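Local coordinates for electron transfer flavoprotein, beta subunit (Thermotoga maritima, PDB 7KOE) that probably takes part in electron transfer, as the FAD-binding beta subunit of a larger electron transfer flavoprotein assembly, at residues Q20-T25 and A135-T140; A157-I162 and D197-P202; A52-S57 and I85-D90. All blocks are in the same frame, centred on the assembly; numbering follows the deposited sequence.

Contact 1: Q20-T25 and A135-T140. With FAD (flavin-adenine dinucleotide), chain I.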
loop_
_atom_site.group_PDB
_atom_site.type_symbol
_atom_site.label_atom_id
_atom_site.label_comp_id
_atom_site.label_asym_id
_atom_site.label_seq_id
_atom_site.Cartn_x
_atom_site.Cartn_y
_atom_site.Cartn_z
ATOM N N GLN A 20 -5.373 14.054 -35.164
ATOM C CA GLN A 20 -5.935 14.294 -33.846
ATOM C C GLN A 20 -4.810 14.487 -32.843
ATOM O O GLN A 20 -3.981 13.597 -32.646
ATOM C CB GLN A 20 -6.832 13.140 -33.430
ATOM C CG GLN A 20 -7.769 13.499 -32.315
ATOM C CD GLN A 20 -8.325 12.292 -31.621
ATOM O OE1 GLN A 20 -7.652 11.274 -31.493
ATOM N NE2 GLN A 20 -9.564 12.394 -31.164
ATOM N N VAL A 21 -4.786 15.650 -32.208
ATOM C CA VAL A 21 -3.677 16.077 -31.363
ATOM C C VAL A 21 -4.267 16.384 -29.993
ATOM O O VAL A 21 -5.385 16.908 -29.924
ATOM C CB VAL A 21 -2.964 17.286 -31.997
ATOM C CG1 VAL A 21 -2.002 17.963 -31.048
ATOM C CG2 VAL A 21 -2.238 16.862 -33.250
ATOM N N PRO A 22 -3.605 16.029 -28.890
ATOM C CA PRO A 22 -4.081 16.466 -27.572
ATOM C C PRO A 22 -4.022 17.979 -27.432
ATOM O O PRO A 22 -3.219 18.652 -28.077
ATOM C CB PRO A 22 -3.115 15.782 -26.601
ATOM C CG PRO A 22 -2.562 14.641 -27.360
ATOM C CD PRO A 22 -2.496 15.070 -28.784
ATOM N N ASP A 23 -4.896 18.521 -26.586
ATOM C CA ASP A 23 -4.947 19.966 -26.431
ATOM C C ASP A 23 -3.750 20.441 -25.624
ATOM O O ASP A 23 -3.798 20.494 -24.392
ATOM C CB ASP A 23 -6.248 20.407 -25.767
ATOM C CG ASP A 23 -6.393 21.913 -25.724
ATOM O OD1 ASP A 23 -6.925 22.493 -26.691
ATOM O OD2 ASP A 23 -5.970 22.523 -24.723
ATOM N N THR A 24 -2.676 20.798 -26.325
ATOM C CA THR A 24 -1.395 21.096 -25.702
ATOM C C THR A 24 -1.357 22.445 -25.005
ATOM O O THR A 24 -0.364 22.739 -24.332
ATOM C CB THR A 24 -0.299 21.041 -26.750
ATOM O OG1 THR A 24 -0.661 21.914 -27.823
ATOM C CG2 THR A 24 -0.147 19.627 -27.266
ATOM N N THR A 25 -2.390 23.273 -25.154
ATOM C CA THR A 25 -2.533 24.416 -24.264
ATOM C C THR A 25 -2.810 23.972 -22.838
ATOM O O THR A 25 -2.489 24.703 -21.897
ATOM C CB THR A 25 -3.656 25.334 -24.746
ATOM O OG1 THR A 25 -4.921 24.762 -24.400
ATOM C CG2 THR A 25 -3.590 25.507 -26.246
ATOM N N ALA A 135 2.170 18.985 -36.492
ATOM C CA ALA A 135 1.402 18.528 -35.349
ATOM C C ALA A 135 2.023 19.116 -34.095
ATOM O O ALA A 135 3.113 19.683 -34.136
ATOM C CB ALA A 135 1.387 17.008 -35.270
ATOM N N VAL A 136 1.330 18.996 -32.968
ATOM C CA VAL A 136 1.926 19.548 -31.761
ATOM C C VAL A 136 2.510 18.450 -30.878
ATOM O O VAL A 136 3.511 18.685 -30.190
ATOM C CB VAL A 136 0.920 20.413 -30.984
ATOM C CG1 VAL A 136 1.655 21.303 -30.005
ATOM C CG2 VAL A 136 0.102 21.251 -31.925
ATOM N N ASP A 137 1.963 17.241 -30.921
ATOM C CA ASP A 137 2.602 16.100 -30.280
ATOM C C ASP A 137 3.618 15.510 -31.252
ATOM O O ASP A 137 3.247 14.946 -32.287
ATOM C CB ASP A 137 1.569 15.059 -29.849
ATOM C CG ASP A 137 0.542 14.778 -30.916
ATOM O OD1 ASP A 137 0.444 15.590 -31.852
ATOM O OD2 ASP A 137 -0.150 13.742 -30.830
ATOM N N GLY A 138 4.898 15.648 -30.928
ATOM C CA GLY A 138 5.932 15.289 -31.875
ATOM C C GLY A 138 5.938 16.236 -33.054
ATOM O O GLY A 138 5.625 15.844 -34.177
ATOM N N ASP A 139 6.285 17.495 -32.804
ATOM C CA ASP A 139 6.216 18.548 -33.814
ATOM C C ASP A 139 7.374 18.416 -34.803
ATOM O O ASP A 139 8.338 19.183 -34.802
ATOM C CB ASP A 139 6.185 19.910 -33.130
ATOM C CG ASP A 139 7.245 20.055 -32.056
ATOM O OD1 ASP A 139 7.975 19.075 -31.803
ATOM O OD2 ASP A 139 7.338 21.145 -31.454
ATOM N N THR A 140 7.260 17.424 -35.686
ATOM C CA THR A 140 8.286 17.216 -36.701
ATOM C C THR A 140 7.977 17.987 -37.975
ATOM O O THR A 140 8.842 18.684 -38.511
ATOM C CB THR A 140 8.434 15.728 -37.027
ATOM O OG1 THR A 140 7.374 15.323 -37.896
ATOM C CG2 THR A 140 8.378 14.903 -35.773
HETATM P PA FAD I . 3.592 16.331 -38.614
HETATM O O1A FAD I . 4.408 17.514 -38.224
HETATM O O2A FAD I . 4.128 15.398 -39.643
HETATM O O5B FAD I . 2.135 16.814 -39.060
HETATM C C5B FAD I . 2.029 17.588 -40.276
HETATM C C4B FAD I . 0.660 17.390 -40.875
HETATM O O4B FAD I . 0.584 16.070 -41.470
HETATM C C3B FAD I . -0.522 17.422 -39.905
HETATM O O3B FAD I . -0.948 18.751 -39.636
HETATM C C2B FAD I . -1.569 16.658 -40.716
HETATM O O2B FAD I . -2.162 17.450 -41.719
HETATM C C1B FAD I . -0.716 15.546 -41.317
HETATM N N9A FAD I . -0.639 14.380 -40.458
HETATM C C8A FAD I . 0.216 14.163 -39.416
HETATM N N7A FAD I . 0.016 13.006 -38.830
HETATM C C5A FAD I . -1.038 12.437 -39.531
HETATM C C6A FAD I . -1.723 11.216 -39.397
HETATM N N6A FAD I . -1.441 10.306 -38.471
HETATM N N1A FAD I . -2.733 10.973 -40.266
HETATM C C2A FAD I . -3.015 11.894 -41.194
HETATM N N3A FAD I . -2.439 13.070 -41.414
HETATM C C4A FAD I . -1.448 13.281 -40.536
HETATM N N1 FAD I . 8.145 10.550 -35.926
HETATM C C2 FAD I . 9.191 10.853 -36.722
HETATM O O2 FAD I . 9.173 10.576 -37.919
HETATM N N3 FAD I . 10.297 11.474 -36.249
HETATM C C4 FAD I . 10.420 11.829 -34.930
HETATM O O4 FAD I . 11.434 12.388 -34.545
HETATM C C4X FAD I . 9.357 11.529 -34.067
HETATM N N5 FAD I . 9.462 11.861 -32.807
HETATM C C5X FAD I . 8.410 11.553 -31.987
HETATM C C6 FAD I . 8.504 11.897 -30.627
HETATM C C7 FAD I . 7.490 11.618 -29.746
HETATM C C7M FAD I . 7.625 11.999 -28.294
HETATM C C8 FAD I . 6.322 10.973 -30.214
HETATM C C8M FAD I . 5.194 10.658 -29.266
HETATM C C9 FAD I . 6.215 10.633 -31.545
HETATM C C9A FAD I . 7.248 10.911 -32.454
HETATM N N10 FAD I . 7.174 10.579 -33.802
HETATM C C10 FAD I . 8.220 10.872 -34.653
HETATM C "C1'" FAD I . 5.972 9.908 -34.326
HETATM C "C2'" FAD I . 5.291 10.717 -35.413
HETATM O "O2'" FAD I . 4.570 11.791 -34.832
HETATM C "C3'" FAD I . 4.320 9.855 -36.221
HETATM O "O3'" FAD I . 5.062 9.062 -37.136
HETATM C "C4'" FAD I . 3.268 10.669 -36.977
HETATM O "O4'" FAD I . 2.745 9.908 -38.068
HETATM C "C5'" FAD I . 3.816 11.974 -37.505
HETATM O "O5'" FAD I . 3.251 13.077 -36.751
HETATM P P FAD I . 4.133 14.391 -36.519
HETATM O O1P FAD I . 4.177 14.703 -35.062
HETATM O O2P FAD I . 5.422 14.198 -37.240
HETATM O O3P FAD I . 3.270 15.491 -37.292
#
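Val21 and Asp137 mark the closest backbone approach, their CA atoms 6.4 Å apart, where the end of strand 13-22 passes the irregular loop between strand 128-132 and helix 143-150. Both strands belong to the parallel core of a nucleotide-binding alpha/beta fold of the HUP clan, and this loop leaving the sheet is part of the FAD pocket. The two segments meet mainly through side chains. Val21 splays its methyls: CG1, anti to the backbone N (chi1 168°), lies 3.8 Å from Val136 CB, whereas CG2 reaches Ala135 CB at 4.2 Å. Both methyls also press on one carboxylate oxygen of Asp137, CG2 3.3 Å from OD1. The other oxygen of that group, OD2, meets Pro22 CD at 3.4 Å. Charge is answered outside the segments, since Asp137 OD1 forms a salt bridge with Lys19, itself an FAD-binding residue. Farther out, Val136 CG1 packs against Thr24 CG2 at 3.7 Å, and Phe143 of the Electron transfer flavoprotein chain covers Thr24 and Asp137. On its far side the loop turns its backbone to the cofactor: Ala135 N donates to the diphosphate oxygen O1A of FAD over 3.2 Å, nearly straight at 164°.

Contact 2: A157-I162 and D197-P202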
loop_
_atom_site.group_PDB
_atom_site.type_symbol
_atom_site.label_atom_id
_atom_site.label_comp_id
_atom_site.label_asym_id
_atom_site.label_seq_id
_atom_site.Cartn_x
_atom_site.Cartn_y
_atom_site.Cartn_z
ATOM N N ALA A 157 5.365 24.435 -49.004
ATOM C CA ALA A 157 5.283 24.348 -47.558
ATOM C C ALA A 157 5.283 25.738 -46.944
ATOM O O ALA A 157 5.707 26.708 -47.569
ATOM C CB ALA A 157 6.437 23.513 -47.003
ATOM N N TYR A 158 4.781 25.810 -45.704
ATOM C CA TYR A 158 4.699 27.037 -44.899
ATOM C C TYR A 158 3.905 28.136 -45.604
ATOM O O TYR A 158 4.352 29.275 -45.724
ATOM C CB TYR A 158 6.088 27.537 -44.499
ATOM C CG TYR A 158 6.994 26.444 -44.008
ATOM C CD1 TYR A 158 6.872 25.948 -42.724
ATOM C CD2 TYR A 158 7.973 25.908 -44.828
ATOM C CE1 TYR A 158 7.692 24.944 -42.269
ATOM C CE2 TYR A 158 8.792 24.899 -44.386
ATOM C CZ TYR A 158 8.651 24.425 -43.103
ATOM O OH TYR A 158 9.472 23.423 -42.646
ATOM N N VAL A 159 2.709 27.786 -46.055
ATOM C CA VAL A 159 1.877 28.707 -46.820
ATOM C C VAL A 159 1.276 29.747 -45.889
ATOM O O VAL A 159 0.662 29.409 -44.872
ATOM C CB VAL A 159 0.783 27.941 -47.568
ATOM C CG1 VAL A 159 0.002 28.870 -48.449
ATOM C CG2 VAL A 159 1.400 26.844 -48.369
ATOM N N VAL A 160 1.462 31.021 -46.230
ATOM C CA VAL A 160 0.867 32.116 -45.486
ATOM C C VAL A 160 -0.267 32.789 -46.257
ATOM O O VAL A 160 -1.238 33.241 -45.640
ATOM C CB VAL A 160 1.948 33.141 -45.083
ATOM C CG1 VAL A 160 1.424 34.150 -44.077
ATOM C CG2 VAL A 160 3.119 32.428 -44.487
ATOM N N ARG A 161 -0.193 32.844 -47.582
ATOM C CA ARG A 161 -1.268 33.422 -48.369
ATOM C C ARG A 161 -1.547 32.540 -49.573
ATOM O O ARG A 161 -0.713 31.738 -49.991
ATOM C CB ARG A 161 -0.934 34.843 -48.826
ATOM C CG ARG A 161 -1.465 35.926 -47.917
ATOM C CD ARG A 161 -1.283 37.294 -48.542
ATOM N NE ARG A 161 0.127 37.621 -48.724
ATOM C CZ ARG A 161 0.887 38.186 -47.793
ATOM N NH1 ARG A 161 0.373 38.488 -46.609
ATOM N NH2 ARG A 161 2.162 38.448 -48.044
ATOM N N ILE A 162 -2.746 32.697 -50.120
ATOM C CA ILE A 162 -3.165 32.038 -51.350
ATOM C C ILE A 162 -3.666 33.143 -52.267
ATOM O O ILE A 162 -4.615 33.858 -51.919
ATOM C CB ILE A 162 -4.256 30.989 -51.105
ATOM C CG1 ILE A 162 -3.749 29.851 -50.216
ATOM C CG2 ILE A 162 -4.758 30.453 -52.420
ATOM C CD1 ILE A 162 -2.822 28.882 -50.901
ATOM N N ASP A 197 -0.521 28.695 -39.287
ATOM C CA ASP A 197 -1.612 29.340 -38.568
ATOM C C ASP A 197 -2.021 30.656 -39.206
ATOM O O ASP A 197 -3.168 31.084 -39.048
ATOM C CB ASP A 197 -1.221 29.614 -37.116
ATOM C CG ASP A 197 -0.782 28.374 -36.380
ATOM O OD1 ASP A 197 0.436 28.223 -36.150
ATOM O OD2 ASP A 197 -1.650 27.554 -36.014
ATOM N N GLU A 198 -1.111 31.312 -39.917
ATOM C CA GLU A 198 -1.331 32.675 -40.370
ATOM C C GLU A 198 -2.076 32.758 -41.690
ATOM O O GLU A 198 -2.225 33.862 -42.223
ATOM C CB GLU A 198 0.001 33.420 -40.495
ATOM C CG GLU A 198 0.730 33.652 -39.181
ATOM C CD GLU A 198 1.690 32.531 -38.835
ATOM O OE1 GLU A 198 1.884 31.634 -39.680
ATOM O OE2 GLU A 198 2.248 32.544 -37.719
ATOM N N LEU A 199 -2.541 31.633 -42.236
ATOM C CA LEU A 199 -3.239 31.679 -43.516
ATOM C C LEU A 199 -4.609 32.322 -43.370
ATOM O O LEU A 199 -4.932 33.287 -44.071
ATOM C CB LEU A 199 -3.374 30.282 -44.109
ATOM C CG LEU A 199 -4.047 30.332 -45.481
ATOM C CD1 LEU A 199 -3.022 30.524 -46.559
ATOM C CD2 LEU A 199 -4.859 29.101 -45.759
ATOM N N ASN A 200 -5.422 31.807 -42.458
ATOM C CA ASN A 200 -6.753 32.341 -42.229
ATOM C C ASN A 200 -7.117 32.104 -40.772
ATOM O O ASN A 200 -6.298 31.639 -39.976
ATOM C CB ASN A 200 -7.749 31.714 -43.213
ATOM C CG ASN A 200 -7.601 30.208 -43.329
ATOM O OD1 ASN A 200 -7.058 29.547 -42.451
ATOM N ND2 ASN A 200 -8.043 29.667 -44.454
ATOM N N LYS A 201 -8.346 32.449 -40.419
ATOM C CA LYS A 201 -8.910 32.076 -39.143
ATOM C C LYS A 201 -10.110 31.179 -39.397
ATOM O O LYS A 201 -10.970 31.530 -40.218
ATOM C CB LYS A 201 -9.316 33.307 -38.330
ATOM C CG LYS A 201 -8.121 34.115 -37.854
ATOM C CD LYS A 201 -8.513 35.196 -36.868
ATOM C CE LYS A 201 -9.177 36.367 -37.561
ATOM N NZ LYS A 201 -9.447 37.470 -36.599
ATOM N N PRO A 202 -10.187 30.014 -38.757
ATOM C CA PRO A 202 -11.232 29.046 -39.100
ATOM C C PRO A 202 -12.609 29.523 -38.682
ATOM O O PRO A 202 -12.778 30.228 -37.685
ATOM C CB PRO A 202 -10.820 27.790 -38.325
ATOM C CG PRO A 202 -9.383 27.994 -38.001
ATOM C CD PRO A 202 -9.231 29.458 -37.792
#
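The peptide group joining Val160 to Arg161 is the flat surface of this contact, and Leu199 covers one of its faces. The methyl CD1 of Leu199 stands above the plane, 3.6 Å from Val160 C, with Val160 O and Arg161 N also beneath it. From the same side, but nearer the oxygen end, Leu199 CA points its hydrogen at Val160 O: the C...O separation is 3.3 Å and the angle at the hydrogen 171°, the geometry of a CA-H...O contact. It is the sole polar link between the segments, since no conventional hydrogen bond joins them. CG of Leu199 lies anti to the backbone N (chi1 -177°), which extends the side chain back over the strand and brings CD1 against two more side chains, Val159 CG1 at 3.9 Å and Ile162 CG1 at 3.8 Å. Val159 runs alongside Leu199, pointing the same way. At the other end of the contact Val160 CG1 touches Glu198 CB at 3.9 Å.

The strand is irregular here. Val160 has near-helical backbone angles, Arg161 is extended, and both share backbone bonds with the single residue Val175 on an antiparallel neighbour; this is consistent with a classic beta bulge, at the place where Val160 O meets the loop.

Strand 154-162 lies between strand 171-177, antiparallel to it, and strand 191-195, parallel to it. Segment 197-202 leaves the end of 191-195 toward helix 207-214, tied back by Thr196 OG1, which bonds to Val159 O. Leu199 sits between the strand, which CD1 touches, and helix 47-63, where it meets Leu55, while Gln206 of the Electron transfer flavoprotein chain packs on Val160 and Arg161.

Contact 3: A52-S57 and I85-D90; sequences ALELAS and IAFGLD
Ser57 CB comes to 3.3 Å from Phe87 O where helix 47-63 passes the turn that ends helix 78-85; the nearest CA atoms, of Ser57 and Gly88, are 6.1 Å apart. The ring of Phe87 lies across the helix side, with Leu53 CB directly over one face: the CH-pi distance from CB to the ring centroid is 3.8 Å, only 11° off the normal. Leu53 then continues past the ring, its CD1 3.7 Å from Phe87 CE2. With CG of Leu53 anti to the carbonyl carbon (chi1 -68°), the second methyl is left to meet Leu89, CD2 to CD2 at 3.7 Å. Farther along the ring, Phe87 CE1 comes to 4.0 Å from Glu54 CB. An alanine in place of Phe87 is likely to open a gap beside Leu53 and Glu54, leaving Leu53 CB without its aromatic cover.

Segment 85-90 is the return loop of the beta-alpha-beta unit made by strand 66-72, helix 78-85 and strand 91-95, part of the parallel core of this HUP-clan alpha/beta domain. A type I turn brings the chain round, closed by Gly88 N to Ile85 O at 3.0 Å. Gly88 then takes a positive phi, where any side chain would collide with the carbonyl O of Phe87.

On the helix, Ser57 OG donates back to Glu54 O over 2.7 Å, tilted 30° from the carbonyl plane, so this hydroxyl is satisfied within its own helix. The acid end of Glu54 turns to Arg203 in a salt bridge through OE1. Below the contact, Leu53 rests on Val16 and Ile18 of strand 13-22, and Leu89 on Val67 and Val69 of strand 66-72.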
loop_
_atom_site.group_PDB
_atom_site.type_symbol
_atom_site.label_atom_id
_atom_site.label_comp_id
_atom_site.label_asym_id
_atom_site.label_seq_id
_atom_site.Cartn_x
_atom_site.Cartn_y
_atom_site.Cartn_z
ATOM N N ALA A 52 -6.032 24.468 -42.505
ATOM C CA ALA A 52 -6.087 23.693 -43.738
ATOM C C ALA A 52 -7.516 23.299 -44.073
ATOM O O ALA A 52 -7.892 23.254 -45.248
ATOM C CB ALA A 52 -5.206 22.454 -43.618
ATOM N N LEU A 53 -8.325 23.003 -43.054
ATOM C CA LEU A 53 -9.722 22.659 -43.290
ATOM C C LEU A 53 -10.539 23.876 -43.681
ATOM O O LEU A 53 -11.487 23.758 -44.463
ATOM C CB LEU A 53 -10.325 22.012 -42.048
ATOM C CG LEU A 53 -9.800 20.638 -41.666
ATOM C CD1 LEU A 53 -10.190 20.311 -40.248
ATOM C CD2 LEU A 53 -10.330 19.612 -42.609
ATOM N N GLU A 54 -10.202 25.046 -43.141
ATOM C CA GLU A 54 -10.933 26.255 -43.490
ATOM C C GLU A 54 -10.595 26.705 -44.905
ATOM O O GLU A 54 -11.471 27.185 -45.634
ATOM C CB GLU A 54 -10.642 27.349 -42.460
ATOM C CG GLU A 54 -10.883 28.784 -42.901
ATOM C CD GLU A 54 -12.336 29.092 -43.199
ATOM O OE1 GLU A 54 -13.223 28.441 -42.614
ATOM O OE2 GLU A 54 -12.593 29.998 -44.017
ATOM N N LEU A 55 -9.339 26.518 -45.323
ATOM C CA LEU A 55 -8.964 26.779 -46.709
ATOM C C LEU A 55 -9.659 25.814 -47.656
ATOM O O LEU A 55 -10.073 26.198 -48.756
ATOM C CB LEU A 55 -7.450 26.679 -46.870
ATOM C CG LEU A 55 -6.892 26.784 -48.288
ATOM C CD1 LEU A 55 -7.080 28.186 -48.826
ATOM C CD2 LEU A 55 -5.437 26.383 -48.323
ATOM N N ALA A 56 -9.816 24.562 -47.233
ATOM C CA ALA A 56 -10.503 23.574 -48.054
ATOM C C ALA A 56 -11.989 23.878 -48.168
ATOM O O ALA A 56 -12.600 23.627 -49.212
ATOM C CB ALA A 56 -10.292 22.190 -47.468
ATOM N N SER A 57 -12.590 24.411 -47.105
ATOM C CA SER A 57 -13.983 24.823 -47.188
ATOM C C SER A 57 -14.135 26.090 -48.012
ATOM O O SER A 57 -15.187 26.308 -48.620
ATOM C CB SER A 57 -14.555 25.027 -45.791
ATOM O OG SER A 57 -13.891 26.087 -45.133
ATOM N N ILE A 85 -15.874 17.496 -40.817
ATOM C CA ILE A 85 -17.069 17.579 -41.646
ATOM C C ILE A 85 -17.917 18.783 -41.249
ATOM O O ILE A 85 -18.705 19.286 -42.059
ATOM C CB ILE A 85 -17.831 16.240 -41.554
ATOM C CG1 ILE A 85 -16.890 15.092 -41.888
ATOM C CG2 ILE A 85 -18.978 16.153 -42.536
ATOM C CD1 ILE A 85 -16.297 15.178 -43.273
ATOM N N ALA A 86 -17.727 19.302 -40.033
ATOM C CA ALA A 86 -18.410 20.516 -39.602
ATOM C C ALA A 86 -17.985 21.743 -40.398
ATOM O O ALA A 86 -18.731 22.724 -40.441
ATOM C CB ALA A 86 -18.161 20.757 -38.117
ATOM N N PHE A 87 -16.818 21.705 -41.042
ATOM C CA PHE A 87 -16.390 22.778 -41.926
ATOM C C PHE A 87 -17.167 22.816 -43.234
ATOM O O PHE A 87 -17.073 23.810 -43.957
ATOM C CB PHE A 87 -14.903 22.637 -42.231
ATOM C CG PHE A 87 -14.014 23.146 -41.148
ATOM C CD1 PHE A 87 -13.615 24.467 -41.133
ATOM C CD2 PHE A 87 -13.573 22.305 -40.148
ATOM C CE1 PHE A 87 -12.791 24.939 -40.136
ATOM C CE2 PHE A 87 -12.751 22.772 -39.149
ATOM C CZ PHE A 87 -12.359 24.091 -39.146
ATOM N N GLY A 88 -17.918 21.778 -43.554
ATOM C CA GLY A 88 -18.649 21.701 -44.791
ATOM C C GLY A 88 -18.087 20.730 -45.793
ATOM O O GLY A 88 -18.471 20.791 -46.964
ATOM N N LEU A 89 -17.208 19.833 -45.373
ATOM C CA LEU A 89 -16.484 18.958 -46.273
ATOM C C LEU A 89 -17.373 17.804 -46.722
ATOM O O LEU A 89 -18.409 17.518 -46.120
ATOM C CB LEU A 89 -15.230 18.427 -45.587
ATOM C CG LEU A 89 -13.926 19.205 -45.749
ATOM C CD1 LEU A 89 -13.979 20.627 -45.231
ATOM C CD2 LEU A 89 -12.837 18.448 -45.055
ATOM N N ASP A 90 -16.956 17.136 -47.797
ATOM C CA ASP A 90 -17.772 16.053 -48.333
ATOM C C ASP A 90 -17.625 14.774 -47.523
ATOM O O ASP A 90 -18.590 14.298 -46.918
ATOM C CB ASP A 90 -17.424 15.790 -49.799
ATOM C CG ASP A 90 -18.119 16.744 -50.738
ATOM O OD1 ASP A 90 -19.236 17.190 -50.406
ATOM O OD2 ASP A 90 -17.562 17.044 -51.810
#

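Along the chain, contact 3 falls wholly between the two segments of contact 1, and contact 2 follows both. Contacts 2 and 3 meet directly, with centres 14 Å apart: Leu199 CD2 lies 3.7 Å from Leu55 CB, and Pro202 packs beside Glu54, so helix 47-63 receives both the 85-90 turn and the 197-202 loop, and Glu54 is touched by each. Contact 1 stands apart, its centre 18 Å from that of contact 2 and 20 Å from that of contact 3. It shares the large mixed sheet with contact 2. Contact 1 alone includes FAD-pocket residues; contacts 1 and 2 also meet the Electron transfer flavoprotein chain, whereas contact 3 is internal to the subunit.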